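Local coordinates for biotin protein ligase-like protein of unknown function (Silicibacter sp., PDB 3BFM) that is of unknown function but resembles biotin protein ligases, carrying a biotin/lipoate ligase-like domain that binds calcium in the crystal, at residues Leu61-Pro69 with Ile226-Gln234. Residues are numbered along the deposited sequence; the frame is centred on the assembly and turned at random.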
loop_
_atom_site.group_PDB
_atom_site.type_symbol
_atom_site.label_atom_id
_atom_site.label_comp_id
_atom_site.label_asym_id
_atom_site.label_seq_id
_atom_site.Cartn_x
_atom_site.Cartn_y
_atom_site.Cartn_z
ATOM N N LEU A 61 -18.817 -0.472 -9.249
ATOM C CA LEU A 61 -19.147 -1.446 -8.193
ATOM C C LEU A 61 -19.246 -2.860 -8.721
ATOM O O LEU A 61 -18.842 -3.795 -8.051
ATOM C CB LEU A 61 -20.467 -1.084 -7.523
ATOM C CG LEU A 61 -20.870 -1.949 -6.327
ATOM C CD1 LEU A 61 -19.871 -1.807 -5.181
ATOM C CD2 LEU A 61 -22.284 -1.603 -5.884
ATOM N N ALA A 62 -19.901 -3.022 -9.876
ATOM C CA ALA A 62 -20.027 -4.321 -10.528
ATOM C C ALA A 62 -18.717 -5.116 -10.558
ATOM O O ALA A 62 -18.671 -6.308 -10.202
ATOM C CB ALA A 62 -20.567 -4.113 -11.945
ATOM N N LYS A 63 -17.653 -4.415 -10.936
ATOM C CA LYS A 63 -16.305 -4.958 -11.031
ATOM C C LYS A 63 -15.521 -4.970 -9.722
ATOM O O LYS A 63 -14.571 -5.771 -9.557
ATOM C CB LYS A 63 -15.542 -4.203 -12.105
ATOM C CG LYS A 63 -16.239 -4.375 -13.457
ATOM C CD LYS A 63 -15.281 -4.387 -14.611
ATOM C CE LYS A 63 -16.010 -4.763 -15.896
ATOM N NZ LYS A 63 -16.384 -6.221 -15.955
ATOM N N ALA A 64 -15.890 -4.088 -8.798
ATOM C CA ALA A 64 -15.183 -3.971 -7.517
ATOM C C ALA A 64 -15.542 -5.139 -6.594
ATOM O O ALA A 64 -14.781 -5.460 -5.654
ATOM C CB ALA A 64 -15.519 -2.633 -6.832
HETATM N N MSE A 65 -16.710 -5.747 -6.834
HETATM C CA MSE A 65 -17.133 -6.947 -6.102
HETATM C C MSE A 65 -16.107 -8.097 -6.138
HETATM O O MSE A 65 -16.138 -8.941 -5.243
HETATM C CB MSE A 65 -18.466 -7.454 -6.642
HETATM C CG MSE A 65 -19.625 -6.516 -6.506
HETATM SE SE MSE A 65 -19.797 -5.755 -4.654
HETATM C CE MSE A 65 -20.130 -7.287 -3.719
ATOM N N ALA A 66 -15.229 -8.135 -7.148
ATOM C CA ALA A 66 -14.135 -9.118 -7.224
ATOM C C ALA A 66 -13.245 -9.085 -5.980
ATOM O O ALA A 66 -12.466 -10.019 -5.723
ATOM C CB ALA A 66 -13.313 -8.898 -8.488
HETATM N N MSE A 67 -13.334 -8.016 -5.193
HETATM C CA MSE A 67 -12.518 -7.964 -3.987
HETATM C C MSE A 67 -12.897 -9.091 -3.005
HETATM O O MSE A 67 -12.055 -9.554 -2.212
HETATM C CB MSE A 67 -12.639 -6.588 -3.288
HETATM C CG MSE A 67 -12.042 -5.414 -4.116
HETATM SE SE MSE A 67 -10.131 -5.616 -4.393
HETATM C CE MSE A 67 -10.321 -6.393 -6.286
ATOM N N LEU A 68 -14.169 -9.507 -3.011
ATOM C CA LEU A 68 -14.576 -10.647 -2.154
ATOM C C LEU A 68 -13.844 -11.958 -2.519
ATOM O O LEU A 68 -13.115 -12.522 -1.670
ATOM C CB LEU A 68 -16.099 -10.828 -2.135
ATOM C CG LEU A 68 -16.648 -11.956 -1.275
ATOM C CD1 LEU A 68 -16.202 -11.729 0.176
ATOM C CD2 LEU A 68 -18.163 -12.014 -1.347
ATOM N N PRO A 69 -14.013 -12.464 -3.772
ATOM C CA PRO A 69 -13.208 -13.641 -4.149
ATOM C C PRO A 69 -11.700 -13.490 -4.010
ATOM O O PRO A 69 -11.015 -14.419 -3.553
ATOM C CB PRO A 69 -13.622 -13.913 -5.598
ATOM C CG PRO A 69 -14.532 -12.836 -5.982
ATOM C CD PRO A 69 -15.021 -12.136 -4.807
ATOM N N ILE A 226 -27.199 -14.174 -10.766
ATOM C CA ILE A 226 -27.292 -13.507 -9.469
ATOM C C ILE A 226 -26.022 -12.684 -9.333
ATOM O O ILE A 226 -24.937 -13.246 -9.137
ATOM C CB ILE A 226 -27.417 -14.509 -8.325
ATOM C CG1 ILE A 226 -28.451 -15.595 -8.660
ATOM C CG2 ILE A 226 -27.748 -13.785 -7.012
ATOM C CD1 ILE A 226 -29.871 -15.113 -8.676
ATOM N N PRO A 227 -26.135 -11.346 -9.481
ATOM C CA PRO A 227 -24.919 -10.560 -9.393
ATOM C C PRO A 227 -24.338 -10.603 -7.956
ATOM O O PRO A 227 -25.080 -10.686 -6.979
ATOM C CB PRO A 227 -25.379 -9.128 -9.753
ATOM C CG PRO A 227 -26.759 -9.229 -10.227
ATOM C CD PRO A 227 -27.318 -10.499 -9.712
ATOM N N LEU A 228 -23.018 -10.510 -7.847
ATOM C CA LEU A 228 -22.356 -10.590 -6.556
ATOM C C LEU A 228 -22.698 -9.381 -5.660
ATOM O O LEU A 228 -22.647 -9.487 -4.425
ATOM C CB LEU A 228 -20.855 -10.747 -6.746
ATOM C CG LEU A 228 -20.050 -11.072 -5.482
ATOM C CD1 LEU A 228 -20.580 -12.268 -4.709
ATOM C CD2 LEU A 228 -18.582 -11.254 -5.881
ATOM N N THR A 229 -23.132 -8.271 -6.272
ATOM C CA THR A 229 -23.675 -7.119 -5.526
ATOM C C THR A 229 -24.798 -7.472 -4.535
ATOM O O THR A 229 -24.964 -6.773 -3.508
ATOM C CB THR A 229 -24.110 -5.970 -6.469
ATOM O OG1 THR A 229 -24.993 -6.485 -7.461
ATOM C CG2 THR A 229 -22.937 -5.388 -7.199
ATOM N N THR A 230 -25.507 -8.582 -4.769
ATOM C CA THR A 230 -26.538 -9.049 -3.867
ATOM C C THR A 230 -26.045 -9.427 -2.458
ATOM O O THR A 230 -26.845 -9.469 -1.535
ATOM C CB THR A 230 -27.367 -10.233 -4.457
ATOM O OG1 THR A 230 -26.546 -11.392 -4.550
ATOM C CG2 THR A 230 -27.934 -9.857 -5.824
ATOM N N VAL A 231 -24.748 -9.683 -2.285
ATOM C CA VAL A 231 -24.211 -10.081 -0.973
ATOM C C VAL A 231 -23.673 -8.887 -0.189
ATOM O O VAL A 231 -23.220 -9.045 0.925
ATOM C CB VAL A 231 -23.121 -11.190 -1.106
ATOM C CG1 VAL A 231 -23.587 -12.310 -2.077
ATOM C CG2 VAL A 231 -21.829 -10.614 -1.596
ATOM N N LEU A 232 -23.729 -7.694 -0.767
ATOM C CA LEU A 232 -23.352 -6.485 -0.053
ATOM C C LEU A 232 -24.131 -6.324 1.230
ATOM O O LEU A 232 -25.360 -6.455 1.257
ATOM C CB LEU A 232 -23.526 -5.245 -0.929
ATOM C CG LEU A 232 -22.480 -4.967 -1.991
ATOM C CD1 LEU A 232 -22.993 -3.863 -2.898
ATOM C CD2 LEU A 232 -21.122 -4.555 -1.397
ATOM N N VAL A 233 -23.411 -6.052 2.308
ATOM C CA VAL A 233 -24.021 -5.837 3.617
ATOM C C VAL A 233 -24.724 -4.488 3.575
ATOM O O VAL A 233 -24.098 -3.477 3.234
ATOM C CB VAL A 233 -22.994 -5.835 4.746
ATOM C CG1 VAL A 233 -23.652 -5.434 6.075
ATOM C CG2 VAL A 233 -22.376 -7.221 4.871
ATOM N N GLN A 234 -26.015 -4.495 3.890
ATOM C CA GLN A 234 -26.862 -3.303 3.764
ATOM C C GLN A 234 -26.860 -2.535 5.057
ATOM O O GLN A 234 -27.231 -3.093 6.085
ATOM C CB GLN A 234 -28.307 -3.708 3.449
ATOM C CG GLN A 234 -28.481 -4.652 2.252
#
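L61 meets L232 tip to tip, CD2 to CD1 at 3.8 Å. M65, a selenomethionine four residues on, has the largest share of the contact. Its CG lies 3.6 Å from CG2 of T229, the two side chains crossing at about a right angle. Its chain then bends at chi2 (-49°) and chi3 (-64°), which folds the end back over the 3-10 segment 228-231. There SE sits 3.7 Å from CD2 of L232, and the CE methyl comes within 3.4 Å of the backbone O of L228. That oxygen accepts the bond from N of V231; the methyl merely packs against it. In L232's place an alanine would probably open a gap beside SE and CE of M65 and leave CD2 of L61 with only T229 to pack on across the contact. L68 reaches V231 with CD2, 3.9 Å from CG2, and also touches L228. CD of P69 meets CD2 of L228 at 3.8 Å. L61, M65, L68 and V231 also pack on strand 102-111, which both segments share. The C-terminal tail, which follows strand 223-226 of the small three-stranded sheet, is thus packed against the ligase-like domain. No hydrogen bond or salt bridge joins the two segments, so van der Waals packing of apolar groups, the T229 methyl included, holds them.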